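Local coordinates for putative oxidoreductase (Pseudomonas putida, PDB 3L6D), which probably binds NADP and acts as an oxidoreductase related to 6-phosphogluconate dehydrogenases and reductive aminases, at residues Y122-I127 / E171-A176; T96-T101 / S141-D146. One frame throughout, in Å; residues are numbered along the deposited sequence. Where two conformers were deposited one is given.

Interaction 1 (Y122-I127 / E171-A176)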
ATOM      1  N   TYR B 122     -14.783  30.210  -8.743  1.00 20.03           N
ATOM      2  CA  TYR B 122     -14.396  28.964  -9.377  1.00 19.96           C
ATOM      3  C   TYR B 122     -13.683  28.062  -8.372  1.00 18.63           C
ATOM      4  O   TYR B 122     -12.709  28.491  -7.739  1.00 17.43           O
ATOM      5  CB  TYR B 122     -13.483  29.260 -10.566  1.00 21.86           C
ATOM      6  CG  TYR B 122     -12.996  28.003 -11.222  1.00 22.50           C
ATOM      7  CD1 TYR B 122     -13.784  27.337 -12.169  1.00 23.23           C
ATOM      8  CD2 TYR B 122     -11.750  27.468 -10.893  1.00 23.44           C
ATOM      9  CE1 TYR B 122     -13.318  26.178 -12.787  1.00 24.53           C
ATOM     10  CE2 TYR B 122     -11.291  26.301 -11.484  1.00 23.40           C
ATOM     11  CZ  TYR B 122     -12.088  25.662 -12.418  1.00 23.74           C
ATOM     12  OH  TYR B 122     -11.614  24.493 -12.989  1.00 26.75           O
ATOM     13  N   VAL B 123     -14.212  26.862  -8.144  1.00 18.55           N
ATOM     14  CA  VAL B 123     -13.487  25.861  -7.346  1.00 18.47           C
ATOM     15  C   VAL B 123     -13.176  24.644  -8.186  1.00 19.30           C
ATOM     16  O   VAL B 123     -14.083  24.094  -8.861  1.00 20.21           O
ATOM     17  CB  VAL B 123     -14.325  25.415  -6.089  1.00 17.30           C
ATOM     18  CG1 VAL B 123     -13.566  24.358  -5.291  1.00 19.63           C
ATOM     19  CG2 VAL B 123     -14.656  26.613  -5.195  1.00 19.88           C
ATOM     20  N   LYS B 124     -11.923  24.212  -8.178  1.00 18.89           N
ATOM     21  CA  LYS B 124     -11.573  22.993  -8.913  1.00 21.49           C
ATOM     22  C   LYS B 124     -11.578  21.849  -7.883  1.00 22.15           C
ATOM     23  O   LYS B 124     -11.079  22.023  -6.791  1.00 22.20           O
ATOM     24  CB  LYS B 124     -10.168  23.095  -9.527  1.00 21.42           C
ATOM     25  CG  LYS B 124      -9.670  21.779 -10.164  1.00 24.85           C
ATOM     26  CD  LYS B 124      -8.167  21.958 -10.657  1.00 22.62           C
ATOM     27  CE  LYS B 124      -7.678  20.657 -11.383  1.00 25.29           C
ATOM     28  NZ  LYS B 124      -8.617  20.399 -12.529  1.00 22.71           N
ATOM     29  N   GLY B 125     -12.171  20.704  -8.220  1.00 22.23           N
ATOM     30  CA  GLY B 125     -12.146  19.579  -7.284  1.00 22.15           C
ATOM     31  C   GLY B 125     -11.500  18.349  -7.934  1.00 23.50           C
ATOM     32  O   GLY B 125     -11.531  18.186  -9.171  1.00 21.50           O
HETATM   33  N   MSE B 126     -10.855  17.538  -7.100  0.50 25.57           N
HETATM   34  CA  MSE B 126     -10.371  16.205  -7.475  0.50 28.98           C
HETATM   35  C   MSE B 126     -10.932  15.228  -6.435  0.50 26.95           C
HETATM   36  O   MSE B 126     -10.726  15.393  -5.235  0.50 26.72           O
HETATM   37  CB  MSE B 126      -8.844  16.147  -7.493  0.50 33.98           C
HETATM   38  CG  MSE B 126      -8.187  16.601  -8.806  0.50 10.62           C
HETATM   39 SE   MSE B 126      -6.726  17.891  -8.487  0.50 44.00          SE
HETATM   40  CE  MSE B 126      -7.881  18.992  -7.377  0.50  2.00           C
ATOM     41  N   ILE B 127     -11.599  14.201  -6.906  1.00 24.78           N
ATOM     42  CA  ILE B 127     -12.106  13.247  -5.971  1.00 26.23           C
ATOM     43  C   ILE B 127     -11.266  11.989  -6.004  1.00 26.92           C
ATOM     44  O   ILE B 127     -11.131  11.369  -7.014  1.00 27.61           O
ATOM     45  CB  ILE B 127     -13.572  12.980  -6.156  1.00 28.39           C
ATOM     46  CG1 ILE B 127     -14.020  11.943  -5.173  1.00 32.55           C
ATOM     47  CG2 ILE B 127     -13.872  12.538  -7.528  1.00 32.60           C
ATOM     48  CD1 ILE B 127     -15.329  12.199  -4.685  1.00 30.95           C
ATOM     49  N   GLU B 171       0.061  24.022  -5.107  1.00 24.31           N
ATOM     50  CA  GLU B 171       0.203  22.903  -4.178  1.00 23.34           C
ATOM     51  C   GLU B 171      -0.856  21.818  -4.467  1.00 21.72           C
ATOM     52  O   GLU B 171      -0.554  20.631  -4.422  1.00 22.12           O
ATOM     53  CB  GLU B 171       0.098  23.398  -2.741  1.00 22.39           C
ATOM     54  CG  GLU B 171       1.292  24.287  -2.376  1.00 26.77           C
ATOM     55  CD  GLU B 171       1.293  24.682  -0.925  1.00 22.67           C
ATOM     56  OE1 GLU B 171       0.383  24.269  -0.203  1.00 26.39           O
ATOM     57  OE2 GLU B 171       2.203  25.437  -0.498  1.00 28.09           O
ATOM     58  N   ALA B 172      -2.073  22.230  -4.769  1.00 20.37           N
ATOM     59  CA  ALA B 172      -3.135  21.242  -5.046  1.00 20.75           C
ATOM     60  C   ALA B 172      -2.821  20.332  -6.225  1.00 20.13           C
ATOM     61  O   ALA B 172      -2.976  19.098  -6.143  1.00 20.39           O
ATOM     62  CB  ALA B 172      -4.503  21.920  -5.241  1.00 19.90           C
ATOM     63  N   LEU B 173      -2.356  20.918  -7.321  1.00 19.69           N
ATOM     64  CA  LEU B 173      -2.061  20.127  -8.493  1.00 22.13           C
ATOM     65  C   LEU B 173      -0.906  19.178  -8.236  1.00 21.94           C
ATOM     66  O   LEU B 173      -0.983  17.994  -8.599  1.00 22.22           O
ATOM     67  CB  LEU B 173      -1.753  21.009  -9.721  1.00 25.33           C
ATOM     68  CG  LEU B 173      -2.888  21.966 -10.081  1.00 31.96           C
ATOM     69  CD1 LEU B 173      -2.484  22.834 -11.258  1.00 28.35           C
ATOM     70  CD2 LEU B 173      -4.107  21.197 -10.364  1.00 28.94           C
ATOM     71  N   ALA B 174       0.143  19.701  -7.602  1.00 20.15           N
ATOM     72  CA  ALA B 174       1.342  18.932  -7.293  1.00 20.20           C
ATOM     73  C   ALA B 174       0.988  17.802  -6.335  1.00 21.04           C
ATOM     74  O   ALA B 174       1.393  16.636  -6.531  1.00 21.46           O
ATOM     75  CB  ALA B 174       2.408  19.847  -6.638  1.00 19.85           C
ATOM     76  N   PHE B 175       0.229  18.140  -5.305  1.00 19.80           N
ATOM     77  CA  PHE B 175      -0.107  17.122  -4.334  1.00 20.56           C
ATOM     78  C   PHE B 175      -0.944  16.002  -4.974  1.00 22.15           C
ATOM     79  O   PHE B 175      -0.752  14.817  -4.690  1.00 22.62           O
ATOM     80  CB  PHE B 175      -0.862  17.717  -3.166  1.00 19.71           C
ATOM     81  CG  PHE B 175      -1.240  16.687  -2.149  1.00 23.29           C
ATOM     82  CD1 PHE B 175      -0.243  16.034  -1.424  1.00 20.61           C
ATOM     83  CD2 PHE B 175      -2.562  16.375  -1.925  1.00 19.24           C
ATOM     84  CE1 PHE B 175      -0.567  15.037  -0.479  1.00 23.38           C
ATOM     85  CE2 PHE B 175      -2.917  15.387  -0.984  1.00 23.91           C
ATOM     86  CZ  PHE B 175      -1.892  14.716  -0.254  1.00 21.17           C
ATOM     87  N   ALA B 176      -1.894  16.376  -5.817  1.00 23.82           N
ATOM     88  CA  ALA B 176      -2.742  15.385  -6.464  1.00 24.34           C
ATOM     89  C   ALA B 176      -1.886  14.523  -7.367  1.00 24.65           C
ATOM     90  O   ALA B 176      -2.117  13.330  -7.463  1.00 25.00           O
ATOM     91  CB  ALA B 176      -3.846  16.038  -7.261  1.00 25.05           C
TER

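Interaction 2 (T96-T101 / S141-D146)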
ATOM      1  N   THR B  96     -21.103  29.710  -7.548  1.00 22.29           N
ATOM      2  CA  THR B  96     -19.837  28.974  -7.443  1.00 22.36           C
ATOM      3  C   THR B  96     -19.920  27.782  -8.394  1.00 21.34           C
ATOM      4  O   THR B  96     -20.910  27.050  -8.373  1.00 20.32           O
ATOM      5  CB  THR B  96     -19.642  28.511  -6.016  1.00 22.69           C
ATOM      6  OG1 THR B  96     -19.524  29.679  -5.197  1.00 20.49           O
ATOM      7  CG2 THR B  96     -18.329  27.572  -5.865  1.00 21.60           C
ATOM      8  N   ILE B  97     -18.920  27.644  -9.263  1.00 20.16           N
ATOM      9  CA  ILE B  97     -18.772  26.466 -10.111  1.00 20.57           C
ATOM     10  C   ILE B  97     -17.784  25.577  -9.423  1.00 20.74           C
ATOM     11  O   ILE B  97     -16.632  26.020  -9.162  1.00 22.14           O
ATOM     12  CB  ILE B  97     -18.164  26.864 -11.491  1.00 22.87           C
ATOM     13  CG1 ILE B  97     -19.031  27.911 -12.180  1.00 32.47           C
ATOM     14  CG2 ILE B  97     -17.984  25.652 -12.407  1.00 32.29           C
ATOM     15  CD1 ILE B  97     -20.523  27.565 -12.196  1.00 25.17           C
ATOM     16  N   VAL B  98     -18.168  24.331  -9.173  1.00 19.00           N
ATOM     17  CA  VAL B  98     -17.229  23.312  -8.625  1.00 19.58           C
ATOM     18  C   VAL B  98     -16.887  22.317  -9.745  1.00 19.87           C
ATOM     19  O   VAL B  98     -17.748  21.533 -10.165  1.00 19.69           O
ATOM     20  CB  VAL B  98     -17.845  22.592  -7.385  1.00 19.33           C
ATOM     21  CG1 VAL B  98     -16.782  21.663  -6.705  1.00 23.74           C
ATOM     22  CG2 VAL B  98     -18.342  23.614  -6.378  1.00 19.79           C
ATOM     23  N   ASP B  99     -15.658  22.399 -10.257  1.00 19.44           N
ATOM     24  CA  ASP B  99     -15.255  21.763 -11.498  1.00 21.64           C
ATOM     25  C   ASP B  99     -14.465  20.508 -11.214  1.00 21.97           C
ATOM     26  O   ASP B  99     -13.290  20.590 -10.810  1.00 20.34           O
ATOM     27  CB  ASP B  99     -14.381  22.765 -12.294  1.00 23.02           C
ATOM     28  CG  ASP B  99     -14.041  22.298 -13.701  1.00 35.69           C
ATOM     29  OD1 ASP B  99     -14.491  21.218 -14.160  1.00 25.95           O
ATOM     30  OD2 ASP B  99     -13.316  23.054 -14.366  1.00 25.34           O
ATOM     31  N   TYR B 100     -15.113  19.348 -11.407  1.00 22.94           N
ATOM     32  CA  TYR B 100     -14.437  18.046 -11.284  1.00 25.22           C
ATOM     33  C   TYR B 100     -13.920  17.472 -12.630  1.00 28.74           C
ATOM     34  O   TYR B 100     -13.429  16.351 -12.638  1.00 30.70           O
ATOM     35  CB  TYR B 100     -15.343  17.018 -10.596  1.00 23.98           C
ATOM     36  CG  TYR B 100     -15.611  17.327  -9.161  1.00 23.66           C
ATOM     37  CD1 TYR B 100     -14.708  16.975  -8.173  1.00 24.65           C
ATOM     38  CD2 TYR B 100     -16.775  17.987  -8.778  1.00 25.30           C
ATOM     39  CE1 TYR B 100     -14.945  17.258  -6.828  1.00 23.81           C
ATOM     40  CE2 TYR B 100     -17.007  18.298  -7.443  1.00 22.97           C
ATOM     41  CZ  TYR B 100     -16.090  17.942  -6.483  1.00 25.52           C
ATOM     42  OH  TYR B 100     -16.312  18.229  -5.167  1.00 23.54           O
ATOM     43  N   THR B 101     -14.041  18.220 -13.729  1.00 29.41           N
ATOM     44  CA  THR B 101     -13.692  17.734 -15.090  1.00 32.94           C
ATOM     45  C   THR B 101     -12.173  17.677 -15.190  1.00 37.35           C
ATOM     46  O   THR B 101     -11.516  18.646 -14.844  1.00 37.70           O
ATOM     47  CB  THR B 101     -14.172  18.688 -16.188  1.00 31.76           C
ATOM     48  OG1 THR B 101     -15.599  18.738 -16.229  1.00 33.60           O
ATOM     49  CG2 THR B 101     -13.661  18.249 -17.592  1.00 35.38           C
ATOM     50  N   SER B 141     -11.287  14.100  -1.016  1.00 23.14           N
ATOM     51  CA  SER B 141     -11.217  14.959  -2.193  1.00 22.17           C
ATOM     52  C   SER B 141     -10.224  16.071  -1.915  1.00 22.53           C
ATOM     53  O   SER B 141      -9.921  16.333  -0.778  1.00 24.29           O
ATOM     54  CB  SER B 141     -12.599  15.566  -2.532  1.00 22.41           C
ATOM     55  OG  SER B 141     -13.095  16.218  -1.366  1.00 20.72           O
ATOM     56  N   ILE B 142      -9.743  16.725  -2.965  1.00 21.24           N
ATOM     57  CA  ILE B 142      -8.860  17.876  -2.832  1.00 22.62           C
ATOM     58  C   ILE B 142      -9.535  18.998  -3.606  1.00 22.08           C
ATOM     59  O   ILE B 142     -10.069  18.737  -4.659  1.00 21.72           O
ATOM     60  CB  ILE B 142      -7.501  17.557  -3.540  1.00 24.13           C
ATOM     61  CG1 ILE B 142      -6.756  16.432  -2.814  1.00 22.65           C
ATOM     62  CG2 ILE B 142      -6.627  18.814  -3.597  1.00 23.41           C
ATOM     63  CD1 ILE B 142      -5.723  15.711  -3.728  1.00 25.95           C
ATOM     64  N   HIS B 143      -9.554  20.223  -3.073  1.00 22.98           N
ATOM     65  CA  HIS B 143     -10.146  21.366  -3.772  1.00 22.45           C
ATOM     66  C   HIS B 143      -9.164  22.506  -3.814  1.00 22.37           C
ATOM     67  O   HIS B 143      -8.276  22.601  -2.943  1.00 21.66           O
ATOM     68  CB  HIS B 143     -11.437  21.799  -3.044  1.00 22.37           C
ATOM     69  CG  HIS B 143     -12.562  20.822  -3.209  1.00 23.27           C
ATOM     70  ND1 HIS B 143     -12.830  19.825  -2.283  1.00 23.57           N
ATOM     71  CD2 HIS B 143     -13.457  20.659  -4.211  1.00 21.74           C
ATOM     72  CE1 HIS B 143     -13.847  19.094  -2.714  1.00 22.09           C
ATOM     73  NE2 HIS B 143     -14.241  19.582  -3.884  1.00 24.27           N
ATOM     74  N   THR B 144      -9.256  23.339  -4.859  1.00 21.86           N
ATOM     75  CA  THR B 144      -8.363  24.477  -4.997  1.00 21.40           C
ATOM     76  C   THR B 144      -9.165  25.586  -5.714  1.00 22.82           C
ATOM     77  O   THR B 144     -10.345  25.375  -6.009  1.00 21.93           O
ATOM     78  CB  THR B 144      -7.032  24.102  -5.742  1.00 21.94           C
ATOM     79  OG1 THR B 144      -6.119  25.198  -5.648  1.00 18.59           O
ATOM     80  CG2 THR B 144      -7.238  23.738  -7.187  1.00 19.58           C
ATOM     81  N   GLY B 145      -8.548  26.737  -5.983  1.00 23.33           N
ATOM     82  CA  GLY B 145      -9.219  27.860  -6.662  1.00 22.96           C
ATOM     83  C   GLY B 145      -9.581  28.928  -5.643  1.00 23.06           C
ATOM     84  O   GLY B 145      -8.706  29.514  -5.020  1.00 21.73           O
ATOM     85  N   ASP B 146     -10.881  29.114  -5.415  1.00 23.31           N
ATOM     86  CA  ASP B 146     -11.398  30.177  -4.559  1.00 24.49           C
ATOM     87  C   ASP B 146     -11.671  29.648  -3.158  1.00 22.44           C
ATOM     88  O   ASP B 146     -12.650  28.915  -2.927  1.00 21.74           O
ATOM     89  CB  ASP B 146     -12.680  30.724  -5.203  1.00 28.16           C
ATOM     90  CG  ASP B 146     -13.198  32.006  -4.546  1.00 43.16           C
ATOM     91  OD1 ASP B 146     -13.491  32.060  -3.322  1.00 30.37           O
ATOM     92  OD2 ASP B 146     -13.364  32.974  -5.305  1.00 32.27           O
TER

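Interaction 1 (Y122-I127 / E171-A176)
K124 and M126 meet L173 and A176 without any flat group between them. The rings of Y122 and F175 stay well clear of the opposite segment, so neither offers it a face or an edge; Y122 packs instead on L111 and V115, F175 on I142 and L167. The contact itself is aliphatic, with no hydrogen bond, and buries 154 Å² counted over both segments. K124 supplies its hydrocarbon stem. Its chain runs extended through the first three torsions and bends only at the last, chi4 58°. CE, the atom before that bend, lies 3.8 Å from CD2 of L173, and CD is a little farther from the same methyl, at 4.1 Å. NZ is turned off beyond CE and ends 5.1 Å from CD2 of L173, so the leucine touches methylenes and not the ammonium group. The two side chains cross at about a right angle, which limits the overlap to one methyl against two carbons. M126, a selenomethionine, folds rather than extends, with bends at chi2 and chi3. In the conformer described, SE comes 3.6 Å from CB of A176; a second conformer exists, so the exact distance is less certain. The small alanine lets the helix backbone come near the strand, with the CA atoms of M126 and A176 7.7 Å apart. K124 and M126 stand two residues apart on one strand and therefore share one face of the sheet. Helix 169-199 begins over that face: A172 packs on T144 and F175 on I142 of strand 140-145, while L173 also touches Q105 of helix 105-117. A174 and F175 of the helix also pack on F200 and L211 of the second subunit, so this turn of helix 169-199 lies between the sheet and the neighbouring subunit.

Interaction 2 (T96-T101 / S141-D146)
Y100 reaches H143 through its hydroxyl, and the path from CB to that tip accounts for most of the contact. CB leaves the backbone with CG beside N and opposite the carbonyl carbon (chi1 -67°), which sends the ring across toward strand 140-145. CB and CG make no close approach to the other segment. Farther along the ring, CE1 lies 3.8 Å from NE2 of H143 and CZ comes to 3.6 Å from that nitrogen. At the end, OH of Y100 stands 2.8 Å from NE2 of H143 in a nearly straight hydrogen bond (166°). The hydroxyl enters at the edge of the imidazole, in its plane. The two rings are steeply inclined, at 80°, and meet rim to rim with centroids 5.7 Å apart, so this is a hydrogen-bonded pair and not a stack. V98 adds a looser apolar touch, CG1 to CD2 of H143 at 4.3 Å. On its other nitrogen, ND1, H143 is hydrogen-bonded to OG1 of T164, so the imidazole is held at both nitrogens, which should restrain its rotation. A phenylalanine here in place of the tyrosine would keep the ring but would probably leave NE2 of H143 without this mate and the imidazole freer to turn. OD1 of D99 accepts from N of T101 at 3.1 Å, an Asx turn that spans Y100. V98 and H143 lie on either side of strand 121-128, their CA atoms 8.8 Å apart. The site lies where strand 96-99 gives way to a loop in a Rossmann-type sheet, and Y100 is near, though not touching, a glycine-rich GxGxxG pattern, consistent with a place beside the probable NADP cleft.

From the N terminus the four segments come in the order 96-101, 122-127, 141-146, 171-176, so the contacts alternate and cross. Interaction 2 closes a loop of 39 residues that holds helix 105-117 and strand 121-128; interaction 1 starts inside that loop and closes one of 43 residues, through strands 140-145 and 163-166, at the start of helix 169-199. The two meet directly: OH of Y122 probably hydrogen-bonds OD2 of D99 at 2.6 Å, and O of V123 lies 2.7 Å from N of D99, probably a further hydrogen bond. Because strand 121-128 lies between 96-99 and 140-145, interaction 2 ties its two neighbours together while interaction 1 joins that middle strand to the long helix that carries the chain toward the C-terminal helical part.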